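Local coordinates for tRNA threonylcarbamoyladenosine biosynthesis protein TsaB (Pseudomonas aeruginosa, PDB 5BR9) that probably takes part, as a TsaB-type member of the KAE1/TsaD family, in forming the threonylcarbamoyladenosine modification of tRNA, at residues A[119-133]-A[167-181]. Residues are numbered along the deposited sequence; the frame is centred on the assembly and turned at random.
Sequences RVAAAIDARMDEVYW and DWFGAGTGWGYVERM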
ATOM      1  N   ARG A 119      13.741   6.313 -30.047  1.00 31.26           N
ATOM      2  CA  ARG A 119      12.529   7.096 -29.880  1.00 28.31           C
ATOM      3  C   ARG A 119      11.362   6.144 -29.665  1.00 32.53           C
ATOM      4  O   ARG A 119      11.067   5.297 -30.511  1.00 23.40           O
ATOM      5  CB  ARG A 119      12.300   8.009 -31.088  1.00 24.17           C
ATOM      6  CG  ARG A 119      13.506   8.916 -31.335  1.00 33.64           C
ATOM      7  CD  ARG A 119      13.176  10.212 -32.040  1.00 33.70           C
ATOM      8  NE  ARG A 119      13.136  10.065 -33.485  1.00 34.36           N
ATOM      9  CZ  ARG A 119      13.230  11.078 -34.343  1.00 40.75           C
ATOM     10  NH1 ARG A 119      13.181  10.847 -35.651  1.00 47.91           N
ATOM     11  NH2 ARG A 119      13.392  12.318 -33.895  1.00 40.23           N
ATOM     12  N   VAL A 120      10.705   6.281 -28.518  1.00 24.52           N
ATOM     13  CA  VAL A 120       9.624   5.370 -28.149  1.00 23.80           C
ATOM     14  C   VAL A 120       8.398   6.141 -27.701  1.00 25.20           C
ATOM     15  O   VAL A 120       8.475   7.033 -26.856  1.00 24.05           O
ATOM     16  CB  VAL A 120      10.051   4.385 -27.044  1.00 22.59           C
ATOM     17  CG1 VAL A 120       8.840   3.567 -26.589  1.00 24.82           C
ATOM     18  CG2 VAL A 120      11.155   3.453 -27.539  1.00 21.90           C
ATOM     19  N   ALA A 121       7.269   5.822 -28.307  1.00 21.09           N
ATOM     20  CA  ALA A 121       5.993   6.299 -27.806  1.00 21.37           C
ATOM     21  C   ALA A 121       5.433   5.199 -26.888  1.00 22.18           C
ATOM     22  O   ALA A 121       5.069   4.126 -27.346  1.00 21.24           O
ATOM     23  CB  ALA A 121       5.032   6.628 -28.967  1.00 21.10           C
ATOM     24  N   ALA A 122       5.433   5.453 -25.587  1.00 23.52           N
ATOM     25  CA  ALA A 122       4.919   4.496 -24.623  1.00 21.73           C
ATOM     26  C   ALA A 122       3.432   4.740 -24.384  1.00 22.65           C
ATOM     27  O   ALA A 122       3.003   5.872 -24.199  1.00 24.06           O
ATOM     28  CB  ALA A 122       5.701   4.580 -23.332  1.00 19.68           C
ATOM     29  N   ALA A 123       2.648   3.673 -24.421  1.00 26.90           N
ATOM     30  CA  ALA A 123       1.219   3.767 -24.176  1.00 26.17           C
ATOM     31  C   ALA A 123       0.775   2.609 -23.312  1.00 25.40           C
ATOM     32  O   ALA A 123       1.015   1.454 -23.653  1.00 25.60           O
ATOM     33  CB  ALA A 123       0.419   3.783 -25.505  1.00 21.56           C
ATOM     34  N   ILE A 124       0.128   2.938 -22.197  1.00 22.77           N
ATOM     35  CA  ILE A 124      -0.388   1.961 -21.248  1.00 22.47           C
ATOM     36  C   ILE A 124      -1.893   2.125 -21.159  1.00 25.84           C
ATOM     37  O   ILE A 124      -2.396   3.236 -20.984  1.00 29.50           O
ATOM     38  CB  ILE A 124       0.278   2.123 -19.857  1.00 26.03           C
ATOM     39  CG1 ILE A 124       1.772   1.781 -19.937  1.00 21.43           C
ATOM     40  CG2 ILE A 124      -0.442   1.270 -18.822  1.00 23.12           C
ATOM     41  CD1 ILE A 124       2.546   2.085 -18.656  1.00 20.95           C
ATOM     42  N   ASP A 125      -2.610   1.016 -21.249  1.00 28.03           N
ATOM     43  CA  ASP A 125      -4.055   1.049 -21.214  1.00 29.64           C
ATOM     44  C   ASP A 125      -4.509   1.687 -19.914  1.00 30.46           C
ATOM     45  O   ASP A 125      -3.987   1.378 -18.860  1.00 25.79           O
ATOM     46  CB  ASP A 125      -4.656  -0.351 -21.317  1.00 27.49           C
ATOM     47  CG  ASP A 125      -6.146  -0.312 -21.581  1.00 38.74           C
ATOM     48  OD1 ASP A 125      -6.839  -1.316 -21.348  1.00 47.95           O
ATOM     49  OD2 ASP A 125      -6.639   0.756 -21.977  1.00 38.74           O
ATOM     50  N   ALA A 126      -5.434   2.630 -20.014  1.00 32.30           N
ATOM     51  CA  ALA A 126      -6.053   3.234 -18.839  1.00 32.57           C
ATOM     52  C   ALA A 126      -7.486   2.756 -18.781  1.00 33.40           C
ATOM     53  O   ALA A 126      -7.978   2.115 -19.713  1.00 42.07           O
ATOM     54  CB  ALA A 126      -5.989   4.763 -18.897  1.00 26.12           C
ATOM     55  N   ARG A 127      -8.165   3.047 -17.692  1.00 39.85           N
ATOM     56  CA  ARG A 127      -9.580   2.702 -17.634  1.00 45.62           C
ATOM     57  C   ARG A 127     -10.371   3.615 -18.583  1.00 46.46           C
ATOM     58  O   ARG A 127      -9.909   4.697 -18.964  1.00 46.26           O
ATOM     59  CB  ARG A 127     -10.099   2.826 -16.198  1.00 47.59           C
ATOM     60  N   MET A 128     -11.544   3.155 -18.988  1.00 54.10           N
ATOM     61  CA  MET A 128     -12.576   4.021 -19.559  1.00 57.91           C
ATOM     62  C   MET A 128     -12.213   4.647 -20.906  1.00 54.65           C
ATOM     63  O   MET A 128     -12.339   5.853 -21.109  1.00 59.14           O
ATOM     64  CB  MET A 128     -12.948   5.116 -18.548  1.00 64.72           C
ATOM     65  CG  MET A 128     -13.578   4.567 -17.271  1.00 79.82           C
ATOM     66  SD  MET A 128     -14.736   3.193 -17.581  1.00 93.53           S
ATOM     67  CE  MET A 128     -13.916   1.856 -16.707  1.00 94.03           C
ATOM     68  N   ASP A 129     -11.790   3.796 -21.829  1.00 48.05           N
ATOM     69  CA  ASP A 129     -11.585   4.172 -23.224  1.00 46.54           C
ATOM     70  C   ASP A 129     -10.513   5.238 -23.379  1.00 35.02           C
ATOM     71  O   ASP A 129     -10.572   6.058 -24.293  1.00 34.81           O
ATOM     72  CB  ASP A 129     -12.895   4.656 -23.866  1.00 32.15           C
ATOM     73  CG  ASP A 129     -12.888   4.492 -25.375  1.00 39.54           C
ATOM     74  OD1 ASP A 129     -12.166   3.584 -25.841  1.00 37.73           O
ATOM     75  OD2 ASP A 129     -13.584   5.259 -26.097  1.00 36.05           O
ATOM     76  N   GLU A 130      -9.524   5.208 -22.494  1.00 32.23           N
ATOM     77  CA  GLU A 130      -8.381   6.101 -22.610  1.00 31.64           C
ATOM     78  C   GLU A 130      -7.076   5.337 -22.424  1.00 33.99           C
ATOM     79  O   GLU A 130      -7.067   4.211 -21.925  1.00 35.88           O
ATOM     80  CB  GLU A 130      -8.451   7.231 -21.585  1.00 31.71           C
ATOM     81  CG  GLU A 130      -9.639   8.168 -21.779  1.00 42.30           C
ATOM     82  CD  GLU A 130      -9.594   9.334 -20.820  1.00 51.69           C
ATOM     83  OE1 GLU A 130      -9.404   9.110 -19.602  1.00 54.57           O
ATOM     84  OE2 GLU A 130      -9.748  10.475 -21.290  1.00 57.24           O
ATOM     85  N   VAL A 131      -5.976   5.967 -22.823  1.00 27.31           N
ATOM     86  CA  VAL A 131      -4.650   5.422 -22.601  1.00 23.94           C
ATOM     87  C   VAL A 131      -3.754   6.447 -21.949  1.00 31.95           C
ATOM     88  O   VAL A 131      -3.848   7.645 -22.229  1.00 27.93           O
ATOM     89  CB  VAL A 131      -4.004   4.912 -23.928  1.00 29.11           C
ATOM     90  CG1 VAL A 131      -4.796   3.767 -24.531  1.00 24.44           C
ATOM     91  CG2 VAL A 131      -3.900   6.058 -24.939  1.00 26.69           C
ATOM     92  N   TYR A 132      -2.839   5.955 -21.122  1.00 29.59           N
ATOM     93  CA  TYR A 132      -1.733   6.745 -20.656  1.00 21.79           C
ATOM     94  C   TYR A 132      -0.697   6.806 -21.766  1.00 24.17           C
ATOM     95  O   TYR A 132      -0.455   5.805 -22.442  1.00 26.37           O
ATOM     96  CB  TYR A 132      -1.146   6.136 -19.397  1.00 25.17           C
ATOM     97  CG  TYR A 132      -2.089   6.094 -18.215  1.00 34.28           C
ATOM     98  CD1 TYR A 132      -2.457   7.260 -17.546  1.00 34.89           C
ATOM     99  CD2 TYR A 132      -2.635   4.894 -17.781  1.00 38.01           C
ATOM    100  CE1 TYR A 132      -3.316   7.224 -16.451  1.00 34.47           C
ATOM    101  CE2 TYR A 132      -3.498   4.851 -16.692  1.00 44.05           C
ATOM    102  CZ  TYR A 132      -3.842   6.019 -16.035  1.00 42.83           C
ATOM    103  OH  TYR A 132      -4.700   5.967 -14.949  1.00 49.73           O
ATOM    104  N   TRP A 133      -0.102   7.988 -21.955  1.00 23.95           N
ATOM    105  CA  TRP A 133       0.717   8.288 -23.126  1.00 21.67           C
ATOM    106  C   TRP A 133       1.935   9.140 -22.782  1.00 23.75           C
ATOM    107  O   TRP A 133       1.801  10.152 -22.116  1.00 21.00           O
ATOM    108  CB  TRP A 133      -0.148   9.000 -24.164  1.00 22.72           C
ATOM    109  CG  TRP A 133       0.561   9.459 -25.400  1.00 26.40           C
ATOM    110  CD1 TRP A 133       1.059  10.717 -25.651  1.00 21.06           C
ATOM    111  CD2 TRP A 133       0.822   8.687 -26.569  1.00 26.28           C
ATOM    112  NE1 TRP A 133       1.598  10.770 -26.912  1.00 21.28           N
ATOM    113  CE2 TRP A 133       1.480   9.537 -27.494  1.00 20.97           C
ATOM    114  CE3 TRP A 133       0.561   7.357 -26.933  1.00 27.47           C
ATOM    115  CZ2 TRP A 133       1.886   9.098 -28.753  1.00 24.08           C
ATOM    116  CZ3 TRP A 133       0.970   6.918 -28.183  1.00 21.32           C
ATOM    117  CH2 TRP A 133       1.618   7.791 -29.080  1.00 30.65           C
ATOM    118  N   ASP A 167      11.680   5.490 -37.496  1.00 50.46           N
ATOM    119  CA  ASP A 167      12.616   5.047 -36.463  1.00 61.79           C
ATOM    120  C   ASP A 167      11.979   4.951 -35.065  1.00 58.00           C
ATOM    121  O   ASP A 167      12.511   4.279 -34.175  1.00 64.04           O
ATOM    122  CB  ASP A 167      13.820   5.984 -36.413  1.00 65.69           C
ATOM    123  CG  ASP A 167      13.433   7.386 -36.004  1.00 67.72           C
ATOM    124  OD1 ASP A 167      12.569   7.979 -36.684  1.00 62.98           O
ATOM    125  OD2 ASP A 167      13.969   7.880 -34.989  1.00 69.75           O
ATOM    126  N   TRP A 168      10.845   5.607 -34.862  1.00 29.63           N
ATOM    127  CA  TRP A 168      10.208   5.526 -33.550  1.00 30.29           C
ATOM    128  C   TRP A 168       9.336   4.260 -33.388  1.00 32.07           C
ATOM    129  O   TRP A 168       8.797   3.715 -34.352  1.00 28.73           O
ATOM    130  CB  TRP A 168       9.392   6.790 -33.268  1.00 24.90           C
ATOM    131  CG  TRP A 168       8.235   7.022 -34.160  1.00 25.25           C
ATOM    132  CD1 TRP A 168       8.267   7.489 -35.441  1.00 33.22           C
ATOM    133  CD2 TRP A 168       6.852   6.839 -33.831  1.00 25.68           C
ATOM    134  NE1 TRP A 168       6.987   7.594 -35.939  1.00 29.71           N
ATOM    135  CE2 TRP A 168       6.100   7.206 -34.969  1.00 24.81           C
ATOM    136  CE3 TRP A 168       6.177   6.398 -32.691  1.00 24.45           C
ATOM    137  CZ2 TRP A 168       4.709   7.145 -34.996  1.00 25.86           C
ATOM    138  CZ3 TRP A 168       4.788   6.338 -32.720  1.00 29.81           C
ATOM    139  CH2 TRP A 168       4.070   6.714 -33.862  1.00 30.93           C
ATOM    140  N   PHE A 169       9.221   3.810 -32.144  1.00 28.45           N
ATOM    141  CA  PHE A 169       8.670   2.501 -31.804  1.00 25.98           C
ATOM    142  C   PHE A 169       7.522   2.672 -30.814  1.00 24.86           C
ATOM    143  O   PHE A 169       7.586   3.520 -29.921  1.00 35.89           O
ATOM    144  CB  PHE A 169       9.805   1.625 -31.227  1.00 29.89           C
ATOM    145  CG  PHE A 169       9.404   0.211 -30.825  1.00 31.14           C
ATOM    146  CD1 PHE A 169       9.425  -0.823 -31.750  1.00 30.42           C
ATOM    147  CD2 PHE A 169       9.087  -0.088 -29.502  1.00 24.90           C
ATOM    148  CE1 PHE A 169       9.088  -2.122 -31.381  1.00 30.70           C
ATOM    149  CE2 PHE A 169       8.762  -1.387 -29.120  1.00 29.39           C
ATOM    150  CZ  PHE A 169       8.757  -2.409 -30.064  1.00 27.56           C
ATOM    151  N   GLY A 170       6.491   1.852 -30.951  1.00 23.79           N
ATOM    152  CA  GLY A 170       5.376   1.880 -30.013  1.00 20.36           C
ATOM    153  C   GLY A 170       5.472   0.751 -28.989  1.00 23.41           C
ATOM    154  O   GLY A 170       5.569  -0.442 -29.322  1.00 24.38           O
ATOM    155  N   ALA A 171       5.456   1.130 -27.723  1.00 21.20           N
ATOM    156  CA  ALA A 171       5.590   0.166 -26.645  1.00 21.42           C
ATOM    157  C   ALA A 171       4.440   0.266 -25.663  1.00 26.20           C
ATOM    158  O   ALA A 171       4.070   1.359 -25.243  1.00 27.90           O
ATOM    159  CB  ALA A 171       6.896   0.367 -25.916  1.00 22.41           C
ATOM    160  N   GLY A 172       3.894  -0.886 -25.290  1.00 21.16           N
ATOM    161  CA  GLY A 172       2.923  -0.966 -24.210  1.00 19.33           C
ATOM    162  C   GLY A 172       1.518  -1.375 -24.608  1.00 24.04           C
ATOM    163  O   GLY A 172       1.131  -1.286 -25.788  1.00 20.48           O
ATOM    164  N   THR A 173       0.747  -1.793 -23.605  1.00 20.08           N
ATOM    165  CA  THR A 173      -0.594  -2.339 -23.827  1.00 23.05           C
ATOM    166  C   THR A 173      -1.570  -1.317 -24.401  1.00 26.58           C
ATOM    167  O   THR A 173      -2.626  -1.686 -24.921  1.00 26.52           O
ATOM    168  CB  THR A 173      -1.200  -2.871 -22.521  1.00 26.18           C
ATOM    169  OG1 THR A 173      -1.310  -1.791 -21.582  1.00 24.69           O
ATOM    170  CG2 THR A 173      -0.324  -3.994 -21.916  1.00 25.50           C
ATOM    171  N   GLY A 174      -1.227  -0.035 -24.287  1.00 27.36           N
ATOM    172  CA  GLY A 174      -2.028   1.030 -24.876  1.00 24.98           C
ATOM    173  C   GLY A 174      -2.110   0.921 -26.393  1.00 26.04           C
ATOM    174  O   GLY A 174      -3.022   1.453 -27.022  1.00 25.78           O
ATOM    175  N   TRP A 175      -1.148   0.224 -26.984  1.00 23.87           N
ATOM    176  CA  TRP A 175      -1.096   0.082 -28.423  1.00 26.87           C
ATOM    177  C   TRP A 175      -2.135  -0.897 -28.944  1.00 27.59           C
ATOM    178  O   TRP A 175      -2.288  -1.036 -30.159  1.00 22.73           O
ATOM    179  CB  TRP A 175       0.324  -0.302 -28.858  1.00 21.64           C
ATOM    180  CG  TRP A 175       1.200   0.923 -28.764  1.00 26.69           C
ATOM    181  CD1 TRP A 175       2.025   1.274 -27.728  1.00 32.36           C
ATOM    182  CD2 TRP A 175       1.269   1.997 -29.710  1.00 27.56           C
ATOM    183  NE1 TRP A 175       2.617   2.489 -27.982  1.00 26.34           N
ATOM    184  CE2 TRP A 175       2.166   2.957 -29.191  1.00 30.98           C
ATOM    185  CE3 TRP A 175       0.658   2.244 -30.947  1.00 25.67           C
ATOM    186  CZ2 TRP A 175       2.474   4.137 -29.870  1.00 27.85           C
ATOM    187  CZ3 TRP A 175       0.977   3.417 -31.630  1.00 26.01           C
ATOM    188  CH2 TRP A 175       1.871   4.349 -31.084  1.00 25.56           C
ATOM    189  N   GLY A 176      -2.898  -1.513 -28.032  1.00 23.43           N
ATOM    190  CA  GLY A 176      -4.095  -2.243 -28.425  1.00 20.14           C
ATOM    191  C   GLY A 176      -5.074  -1.322 -29.141  1.00 28.74           C
ATOM    192  O   GLY A 176      -5.877  -1.771 -29.948  1.00 26.57           O
ATOM    193  N   TYR A 177      -4.948  -0.014 -28.916  1.00 27.28           N
ATOM    194  CA  TYR A 177      -5.826   0.970 -29.551  1.00 27.06           C
ATOM    195  C   TYR A 177      -5.223   1.626 -30.810  1.00 28.72           C
ATOM    196  O   TYR A 177      -5.674   2.690 -31.229  1.00 33.81           O
ATOM    197  CB  TYR A 177      -6.195   2.084 -28.559  1.00 22.45           C
ATOM    198  CG  TYR A 177      -7.050   1.686 -27.375  1.00 32.85           C
ATOM    199  CD1 TYR A 177      -8.426   1.873 -27.406  1.00 33.39           C
ATOM    200  CD2 TYR A 177      -6.488   1.141 -26.225  1.00 39.08           C
ATOM    201  CE1 TYR A 177      -9.214   1.530 -26.344  1.00 44.42           C
ATOM    202  CE2 TYR A 177      -7.273   0.789 -25.157  1.00 46.06           C
ATOM    203  CZ  TYR A 177      -8.640   0.988 -25.217  1.00 56.50           C
ATOM    204  OH  TYR A 177      -9.442   0.644 -24.154  1.00 64.97           O
ATOM    205  N   VAL A 178      -4.220   1.000 -31.416  1.00 26.78           N
ATOM    206  CA  VAL A 178      -3.498   1.622 -32.528  1.00 29.06           C
ATOM    207  C   VAL A 178      -4.417   2.039 -33.709  1.00 34.07           C
ATOM    208  O   VAL A 178      -4.212   3.094 -34.325  1.00 33.28           O
ATOM    209  CB  VAL A 178      -2.348   0.690 -33.015  1.00 32.85           C
ATOM    210  CG1 VAL A 178      -2.883  -0.664 -33.505  1.00 21.59           C
ATOM    211  CG2 VAL A 178      -1.517   1.380 -34.073  1.00 21.30           C
ATOM    212  N   GLU A 179      -5.446   1.247 -34.002  1.00 34.74           N
ATOM    213  CA  GLU A 179      -6.282   1.511 -35.178  1.00 26.56           C
ATOM    214  C   GLU A 179      -7.103   2.785 -34.999  1.00 28.96           C
ATOM    215  O   GLU A 179      -7.659   3.292 -35.968  1.00 31.26           O
ATOM    216  CB  GLU A 179      -7.201   0.317 -35.470  1.00 27.08           C
ATOM    217  CG  GLU A 179      -6.420  -0.920 -35.889  1.00 40.49           C
ATOM    218  CD  GLU A 179      -7.283  -2.020 -36.478  1.00 49.94           C
ATOM    219  OE1 GLU A 179      -8.521  -1.856 -36.512  1.00 53.47           O
ATOM    220  OE2 GLU A 179      -6.717  -3.068 -36.876  1.00 47.03           O
ATOM    221  N   ARG A 180      -7.161   3.302 -33.769  1.00 28.60           N
ATOM    222  CA  ARG A 180      -7.887   4.539 -33.460  1.00 22.87           C
ATOM    223  C   ARG A 180      -6.986   5.774 -33.290  1.00 34.28           C
ATOM    224  O   ARG A 180      -7.474   6.886 -33.071  1.00 36.92           O
ATOM    225  CB  ARG A 180      -8.722   4.352 -32.186  1.00 22.80           C
ATOM    226  CG  ARG A 180      -9.973   3.487 -32.390  1.00 33.43           C
ATOM    227  CD  ARG A 180     -10.686   3.193 -31.062  1.00 30.48           C
ATOM    228  NE  ARG A 180     -11.056   4.416 -30.351  1.00 31.27           N
ATOM    229  CZ  ARG A 180     -11.563   4.445 -29.121  1.00 32.32           C
ATOM    230  NH1 ARG A 180     -11.765   3.312 -28.457  1.00 27.79           N
ATOM    231  NH2 ARG A 180     -11.865   5.606 -28.549  1.00 28.64           N
ATOM    232  N   MET A 181      -5.674   5.581 -33.360  1.00 30.18           N
ATOM    233  CA  MET A 181      -4.721   6.679 -33.195  1.00 30.44           C
ATOM    234  C   MET A 181      -4.514   7.433 -34.522  1.00 30.30           C
ATOM    235  O   MET A 181      -4.679   6.854 -35.592  1.00 34.54           O
ATOM    236  CB  MET A 181      -3.385   6.128 -32.671  1.00 28.82           C
ATOM    237  CG  MET A 181      -3.497   5.464 -31.312  1.00 28.81           C
ATOM    238  SD  MET A 181      -1.925   4.780 -30.765  1.00 28.40           S
ATOM    239  CE  MET A 181      -2.248   4.373 -29.035  1.00 19.20           C
TER
HETATM  240  O   HOH W   1      -8.700   2.046 -22.281  1.00 25.56           O
HETATM  241  O   HOH W   2      -9.120  -1.783 -22.785  1.00 46.12           O
HETATM  242  O   HOH W   3     -12.196   0.834 -24.552  1.00 37.59           O
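Trp175 and the carbonyl of Ala121 show how an aromatic side chain can share a backbone acceptor with a parallel beta pairing. Strands 119-125 and 168-171 run side by side, and two donors grip Ala121 O from opposite faces of its plane: Ala171 N (3.0 Å) nearly straight, Trp175 NE1 (3.0 Å) from well above the plane in a bent bond (N-H...O 144°). From CB, with CG anti to its own carbonyl carbon (chi1 -75°), the indole returns to strand 119-125. CD1 and NE1 meet the Ala123 methyl; CE2 also lies near Ala121 O. Farther out, CZ2 touches Ala121 CB and, with CH2, meets Trp133 (CZ2 to Trp133 CZ3 3.6 Å), the six-membered rings inclined by 51°. Ala123 CB and Met181 CE lie over one indole face, Gly170 CA over the opposite one, toward its rim.

Past the end of strand 168-171, Gly174 N donates a hydrogen bond to Ala123 O, and Thr173 OG1 accepts a nearly straight one from Asp125 N (3.1 Å). A water donating to Asp125 OD1 lies 2.8 Å from Tyr177 OH. Arg180 forms an end-on salt bridge with Asp129, NH1 to OD1 (2.7 Å) and NH2 to OD2, while its NE pairs with Glu155.

Strand 119-125 lies between 131-139, antiparallel, and 168-171 in a mixed five-stranded sheet of the actin-like ATPase type. Helix 103-115 packs on the face bearing Val120 and Ala122; Trp175, from 3-10 segment 173-180, tucks against the face bearing Ala121.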